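Local coordinates for protein 2-methyl-3-hydroxypyridine-5-carboxylic acid oxygenase (PDB 3ALJ) that uses flavin-adenine dinucleotide to oxygenate 2-methyl-3-hydroxypyridine-5-carboxylic acid, a reaction that probably opens the pyridine ring, at residues F309-D314 with D323-W328; P79-T84 with K93-G98. One frame throughout, in Å; residues are numbered along the deposited sequence. Where two conformers were deposited one is given.

Contact 1. Residues F309-D314 with D323-W328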
loop_
_atom_site.group_PDB
_atom_site.type_symbol
_atom_site.label_atom_id
_atom_site.label_comp_id
_atom_site.label_asym_id
_atom_site.label_seq_id
_atom_site.Cartn_x
_atom_site.Cartn_y
_atom_site.Cartn_z
ATOM N N PHE A 309 3.568 -5.784 11.425
ATOM C CA PHE A 309 3.134 -5.847 12.802
ATOM C C PHE A 309 3.195 -7.242 13.326
ATOM O O PHE A 309 3.592 -7.423 14.513
ATOM C CB PHE A 309 1.626 -5.323 12.843
ATOM C CG PHE A 309 1.110 -5.115 14.256
ATOM C CD1 PHE A 309 1.384 -3.925 14.920
ATOM C CD2 PHE A 309 0.441 -6.180 14.886
ATOM C CE1 PHE A 309 0.943 -3.758 16.233
ATOM C CE2 PHE A 309 -0.036 -6.031 16.215
ATOM C CZ PHE A 309 0.244 -4.868 16.875
ATOM N N SER A 310 2.862 -8.214 12.499
ATOM C CA SER A 310 2.900 -9.635 12.887
ATOM C C SER A 310 4.324 -10.061 13.228
ATOM O O SER A 310 4.518 -10.906 14.139
ATOM C CB SER A 310 2.387 -10.535 11.777
ATOM O OG SER A 310 0.981 -10.230 11.591
ATOM N N LEU A 311 5.317 -9.541 12.537
ATOM C CA LEU A 311 6.763 -9.816 12.865
ATOM C C LEU A 311 6.991 -9.466 14.295
ATOM O O LEU A 311 7.657 -10.242 15.076
ATOM C CB LEU A 311 7.677 -8.996 11.852
ATOM C CG LEU A 311 9.178 -9.231 12.141
ATOM C CD1 LEU A 311 9.616 -10.656 11.929
ATOM C CD2 LEU A 311 9.911 -8.312 11.161
ATOM N N SER A 312 6.581 -8.276 14.688
ATOM C CA SER A 312 6.744 -7.822 16.084
ATOM C C SER A 312 6.109 -8.756 17.086
ATOM O O SER A 312 6.687 -8.988 18.165
ATOM C CB SER A 312 6.313 -6.333 16.292
ATOM O OG SER A 312 4.900 -6.156 16.452
ATOM N N GLN A 313 4.944 -9.280 16.732
ATOM C CA GLN A 313 4.248 -10.242 17.625
ATOM C C GLN A 313 5.067 -11.503 17.793
ATOM O O GLN A 313 5.273 -11.949 18.961
ATOM C CB GLN A 313 2.900 -10.603 17.049
ATOM C CG GLN A 313 1.868 -9.448 17.046
ATOM C CD GLN A 313 0.612 -9.922 16.374
ATOM O OE1 GLN A 313 0.602 -10.605 15.338
ATOM N NE2 GLN A 313 -0.513 -9.501 16.960
ATOM N N ASP A 314 5.627 -12.063 16.728
ATOM C CA ASP A 314 6.348 -13.318 16.874
ATOM C C ASP A 314 7.663 -13.117 17.590
ATOM O O ASP A 314 8.117 -14.160 18.198
ATOM C CB ASP A 314 6.538 -13.942 15.489
ATOM C CG ASP A 314 5.391 -14.751 15.070
ATOM O OD1 ASP A 314 5.317 -15.887 15.597
ATOM O OD2 ASP A 314 4.575 -14.429 14.169
ATOM N N ASP A 323 14.461 -18.239 15.072
ATOM C CA ASP A 323 13.309 -19.060 15.128
ATOM C C ASP A 323 12.000 -18.252 15.049
ATOM O O ASP A 323 11.026 -18.736 14.476
ATOM C CB ASP A 323 13.295 -19.879 16.447
ATOM C CG ASP A 323 14.320 -20.987 16.470
ATOM O OD1 ASP A 323 14.891 -21.338 15.421
ATOM O OD2 ASP A 323 14.454 -21.522 17.588
ATOM N N ALA A 324 11.971 -17.091 15.696
ATOM C CA ALA A 324 10.771 -16.209 15.577
ATOM C C ALA A 324 10.480 -15.829 14.154
ATOM O O ALA A 324 9.282 -15.800 13.768
ATOM C CB ALA A 324 10.878 -14.989 16.411
ATOM N N LEU A 325 11.524 -15.587 13.404
ATOM C CA LEU A 325 11.300 -15.255 11.969
ATOM C C LEU A 325 10.725 -16.356 11.141
ATOM O O LEU A 325 9.843 -16.139 10.288
ATOM C CB LEU A 325 12.613 -14.756 11.285
ATOM C CG LEU A 325 12.862 -13.228 11.538
ATOM C CD1 LEU A 325 12.553 -12.575 12.833
ATOM C CD2 LEU A 325 14.314 -12.790 11.025
ATOM N N VAL A 326 11.203 -17.614 11.348
ATOM C CA VAL A 326 10.652 -18.715 10.677
ATOM C C VAL A 326 9.167 -18.907 11.140
ATOM O O VAL A 326 8.286 -19.162 10.290
ATOM C CB VAL A 326 11.556 -19.941 10.991
ATOM C CG1 VAL A 326 10.863 -21.306 10.551
ATOM C CG2 VAL A 326 12.836 -19.844 10.194
ATOM N N ALA A 327 8.893 -18.757 12.443
ATOM C CA ALA A 327 7.498 -18.996 12.856
ATOM C C ALA A 327 6.601 -17.917 12.209
ATOM O O ALA A 327 5.458 -18.202 11.872
ATOM C CB ALA A 327 7.412 -18.907 14.363
ATOM N N TRP A 328 7.153 -16.707 12.134
ATOM C CA TRP A 328 6.341 -15.581 11.563
ATOM C C TRP A 328 5.964 -15.835 10.127
ATOM O O TRP A 328 4.769 -15.734 9.758
ATOM C CB TRP A 328 7.208 -14.357 11.611
ATOM C CG TRP A 328 6.783 -13.187 10.731
ATOM C CD1 TRP A 328 5.679 -12.343 10.918
ATOM C CD2 TRP A 328 7.515 -12.703 9.575
ATOM N NE1 TRP A 328 5.664 -11.383 9.883
ATOM C CE2 TRP A 328 6.766 -11.625 9.075
ATOM C CE3 TRP A 328 8.692 -13.118 8.891
ATOM C CZ2 TRP A 328 7.228 -10.835 8.026
ATOM C CZ3 TRP A 328 9.103 -12.379 7.788
ATOM C CH2 TRP A 328 8.317 -11.308 7.335
#

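Contact 2. Residues P79-T84 with K93-G98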
loop_
_atom_site.group_PDB
_atom_site.type_symbol
_atom_site.label_atom_id
_atom_site.label_comp_id
_atom_site.label_asym_id
_atom_site.label_seq_id
_atom_site.Cartn_x
_atom_site.Cartn_y
_atom_site.Cartn_z
ATOM N N PRO A 79 -16.222 6.297 2.188
ATOM C CA PRO A 79 -17.393 6.577 1.347
ATOM C C PRO A 79 -18.650 5.808 1.854
ATOM O O PRO A 79 -18.557 4.750 2.451
ATOM C CB PRO A 79 -16.989 5.994 -0.050
ATOM C CG PRO A 79 -15.471 6.069 -0.007
ATOM C CD PRO A 79 -15.109 5.625 1.427
ATOM N N PRO A 80 -19.838 6.407 1.505
ATOM C CA PRO A 80 -21.069 5.641 1.859
ATOM C C PRO A 80 -21.176 4.357 1.140
ATOM O O PRO A 80 -21.855 3.476 1.638
ATOM C CB PRO A 80 -22.210 6.498 1.336
ATOM C CG PRO A 80 -21.613 7.868 1.180
ATOM C CD PRO A 80 -20.056 7.748 0.950
ATOM N N THR A 81 -20.614 4.191 -0.057
ATOM C CA THR A 81 -20.646 2.972 -0.786
ATOM C C THR A 81 -19.442 2.909 -1.749
ATOM O O THR A 81 -18.881 3.960 -2.114
ATOM C CB THR A 81 -21.961 2.800 -1.610
ATOM O OG1 THR A 81 -21.999 1.403 -2.051
ATOM C CG2 THR A 81 -22.159 3.734 -2.673
ATOM N N TYR A 82 -19.064 1.658 -2.065
ATOM C CA TYR A 82 -18.092 1.407 -3.168
ATOM C C TYR A 82 -18.935 0.996 -4.377
ATOM O O TYR A 82 -19.518 -0.067 -4.446
ATOM C CB TYR A 82 -17.159 0.306 -2.697
ATOM C CG TYR A 82 -15.985 0.074 -3.574
ATOM C CD1 TYR A 82 -16.145 -0.209 -4.974
ATOM C CD2 TYR A 82 -14.679 0.119 -3.041
ATOM C CE1 TYR A 82 -14.972 -0.453 -5.764
ATOM C CE2 TYR A 82 -13.553 -0.154 -3.823
ATOM C CZ TYR A 82 -13.721 -0.412 -5.143
ATOM O OH TYR A 82 -12.621 -0.751 -5.958
ATOM N N GLU A 83 -19.000 1.988 -5.324
ATOM C CA GLU A 83 -19.857 1.849 -6.519
ATOM C C GLU A 83 -18.976 1.471 -7.760
ATOM O O GLU A 83 -17.855 1.946 -7.849
ATOM C CB GLU A 83 -20.644 3.120 -6.721
ATOM C CG GLU A 83 -21.574 3.059 -7.924
ATOM C CD GLU A 83 -22.495 4.285 -8.023
ATOM O OE1 GLU A 83 -22.212 5.320 -7.398
ATOM O OE2 GLU A 83 -23.410 4.215 -8.868
ATOM N N THR A 84 -19.500 0.654 -8.645
ATOM C CA THR A 84 -18.858 0.354 -9.914
ATOM C C THR A 84 -19.732 0.764 -11.044
ATOM O O THR A 84 -20.987 0.439 -11.022
ATOM C CB THR A 84 -18.587 -1.151 -9.958
ATOM O OG1 THR A 84 -17.732 -1.473 -8.862
ATOM C CG2 THR A 84 -17.774 -1.560 -11.219
ATOM N N LYS A 93 -23.255 -1.617 -6.015
ATOM C CA LYS A 93 -22.941 -0.798 -4.869
ATOM C C LYS A 93 -22.706 -1.690 -3.701
ATOM O O LYS A 93 -23.561 -2.573 -3.391
ATOM C CB LYS A 93 -24.174 0.145 -4.548
ATOM C CG LYS A 93 -24.193 1.365 -5.564
ATOM C CD LYS A 93 -25.396 2.261 -5.187
ATOM C CE LYS A 93 -25.360 3.474 -6.073
ATOM N NZ LYS A 93 -26.592 4.335 -5.780
ATOM N N GLU A 94 -21.480 -1.575 -3.173
ATOM C CA GLU A 94 -21.077 -2.601 -2.154
ATOM C C GLU A 94 -20.637 -1.882 -0.901
ATOM O O GLU A 94 -19.902 -0.865 -0.926
ATOM C CB GLU A 94 -19.855 -3.419 -2.715
ATOM C CG GLU A 94 -20.247 -4.275 -3.900
ATOM C CD GLU A 94 -19.021 -4.873 -4.584
ATOM O OE1 GLU A 94 -18.464 -4.252 -5.482
ATOM O OE2 GLU A 94 -18.672 -6.011 -4.226
ATOM N N THR A 95 -21.042 -2.431 0.264
ATOM C CA THR A 95 -20.655 -1.856 1.577
ATOM C C THR A 95 -20.090 -2.929 2.490
ATOM O O THR A 95 -19.762 -2.616 3.647
ATOM C CB THR A 95 -21.809 -1.095 2.250
ATOM O OG1 THR A 95 -22.851 -2.027 2.486
ATOM C CG2 THR A 95 -22.260 0.089 1.431
ATOM N N PHE A 96 -19.979 -4.193 2.076
ATOM C CA PHE A 96 -19.157 -5.192 2.812
ATOM C C PHE A 96 -19.640 -5.534 4.196
ATOM O O PHE A 96 -18.863 -5.834 5.073
ATOM C CB PHE A 96 -17.668 -4.676 2.927
ATOM C CG PHE A 96 -17.174 -3.867 1.680
ATOM C CD1 PHE A 96 -17.203 -4.473 0.425
ATOM C CD2 PHE A 96 -16.662 -2.598 1.793
ATOM C CE1 PHE A 96 -16.752 -3.794 -0.712
ATOM C CE2 PHE A 96 -16.176 -1.904 0.674
ATOM C CZ PHE A 96 -16.221 -2.512 -0.558
ATOM N N ASN A 97 -20.953 -5.417 4.380
ATOM C CA ASN A 97 -21.573 -5.740 5.683
ATOM C C ASN A 97 -20.825 -5.088 6.841
ATOM O O ASN A 97 -20.530 -5.702 7.860
ATOM C CB ASN A 97 -21.745 -7.207 5.890
ATOM C CG ASN A 97 -22.807 -7.455 7.071
ATOM O OD1 ASN A 97 -23.758 -6.604 7.339
ATOM N ND2 ASN A 97 -22.593 -8.550 7.813
ATOM N N GLY A 98 -20.514 -3.814 6.630
ATOM C CA GLY A 98 -19.941 -3.048 7.722
ATOM C C GLY A 98 -18.408 -3.138 7.893
ATOM O O GLY A 98 -17.891 -2.456 8.792
HETATM O O HOH W 1 -19.212 -1.906 -6.465
HETATM O O HOH W 2 -25.735 5.457 -8.720
#

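Contact 1. Residues F309-D314 with D323-W328
W328 and L311 both carry CG anti to the backbone N (chi1 163° in W328), a setting that sends the indole from one helix to the other and lays the leucine over one of its faces. The result is a CH-pi contact, L311 CB standing over the five-membered ring, 3.9 Å from its centroid. Further along the same side chain, L311 CD1 rests 3.8 Å from W328 CD2, nearer the rim of the face, and also meets L325 CD1 at 3.6 Å, so that this one methyl group fills the angle between two residues of 323-328. The indole nitrogen, W328 NE1, comes within 3.2 Å of L311 N, but both are donors and cannot bond each other; NE1 instead gives its hydrogen to the carbonyl of N307, one turn back from L311. Replacing W328 by alanine removes the indole, which would probably leave L311 without its aromatic cover and the N307 carbonyl without that donor.

D314 brings a carboxylate to the edge of the indole, its plane turned 70° from the ring. Its OD2 lies 3.4 Å from W328 CA, while the salt bridge of OD2 with R331 holds the carboxylate against the second helix. Small residues let the backbones close in: A324 CB sits 3.4 Å from D314 O, and A327 CB touches the D314 carboxylate.

The axes of the two short helical segments approach to 8.9 Å, with 131° between their N-to-C directions. This obliquely antiparallel pair, from the consecutive helices 300-314 and 321-349, packs beside strand 283-285 of the six-stranded mixed sheet, where L311, L325 and W328 all touch A284, an arrangement consistent with the Rossmann-type FAD-binding fold.

Contact 2. Residues P79-T84 with K93-G98
Y82 and E94 form an antiparallel hydrogen-bonded pair, and E83 with K93 follows as the non-hydrogen-bonded pair. The bond from Y82 N to E94 O is 2.9 Å long, with an N-H...O angle of 165°. Its return partner, E94 N to Y82 O, measures 2.8 Å and is a little more bent. On the face shared by E83 and K93 the two side chains lie side by side, pointing the same way. E83 is extended with CG anti to its own N (chi1 -179°), which lays its carboxylate along the lysine methylenes, OE2 being 3.5 Å from K93 CE. The charged ends stay apart, E83 OE2 and K93 NZ at 4.4 Å. A water links them, donating to E83 OE2 at 2.6 Å and weakly accepting from K93 NZ at 3.3 Å, while NZ has its salt bridge with E195 and OE2 takes hydrogen bonds from S90 and W85.

The other face, that of Y82 and E94, mixes the two chemistries. F96 CZ meets Y82 CB at 3.7 Å, and the rings of F96 and Y82 each stand edge-to-face with F358. Nearby, E94 OE1, Y82 O and T84 OG1 gather round a second water, and E94 OE2 accepts from the backbone N of F358.

The hairpin is therefore joined by main-chain bonds; K93, S90, W85 and water would be expected to favour a charged E83, although E195 competes for the lysine.

How the contacts relate
Contact 1 and contact 2 share no element and lie far apart, their centres about 34 Å from each other and their nearest atoms about 20 Å, yet both lie in the FAD-binding region of the one chain. As a worked example they contrast two ways of joining neighbours in sequence. In contact 1, two helices beside strand 283-285 meet mainly through buried apolar and aromatic groups, with charge confined to one carboxylate; A327 alone of seven touching residues is exposed. In contact 2, the hairpin at the margin of the seven-stranded sheet relies on main-chain bonds and water, with opposite charges near each other but not in a salt bridge. Three of its nine touching residues, P80, K93 and T95, are exposed.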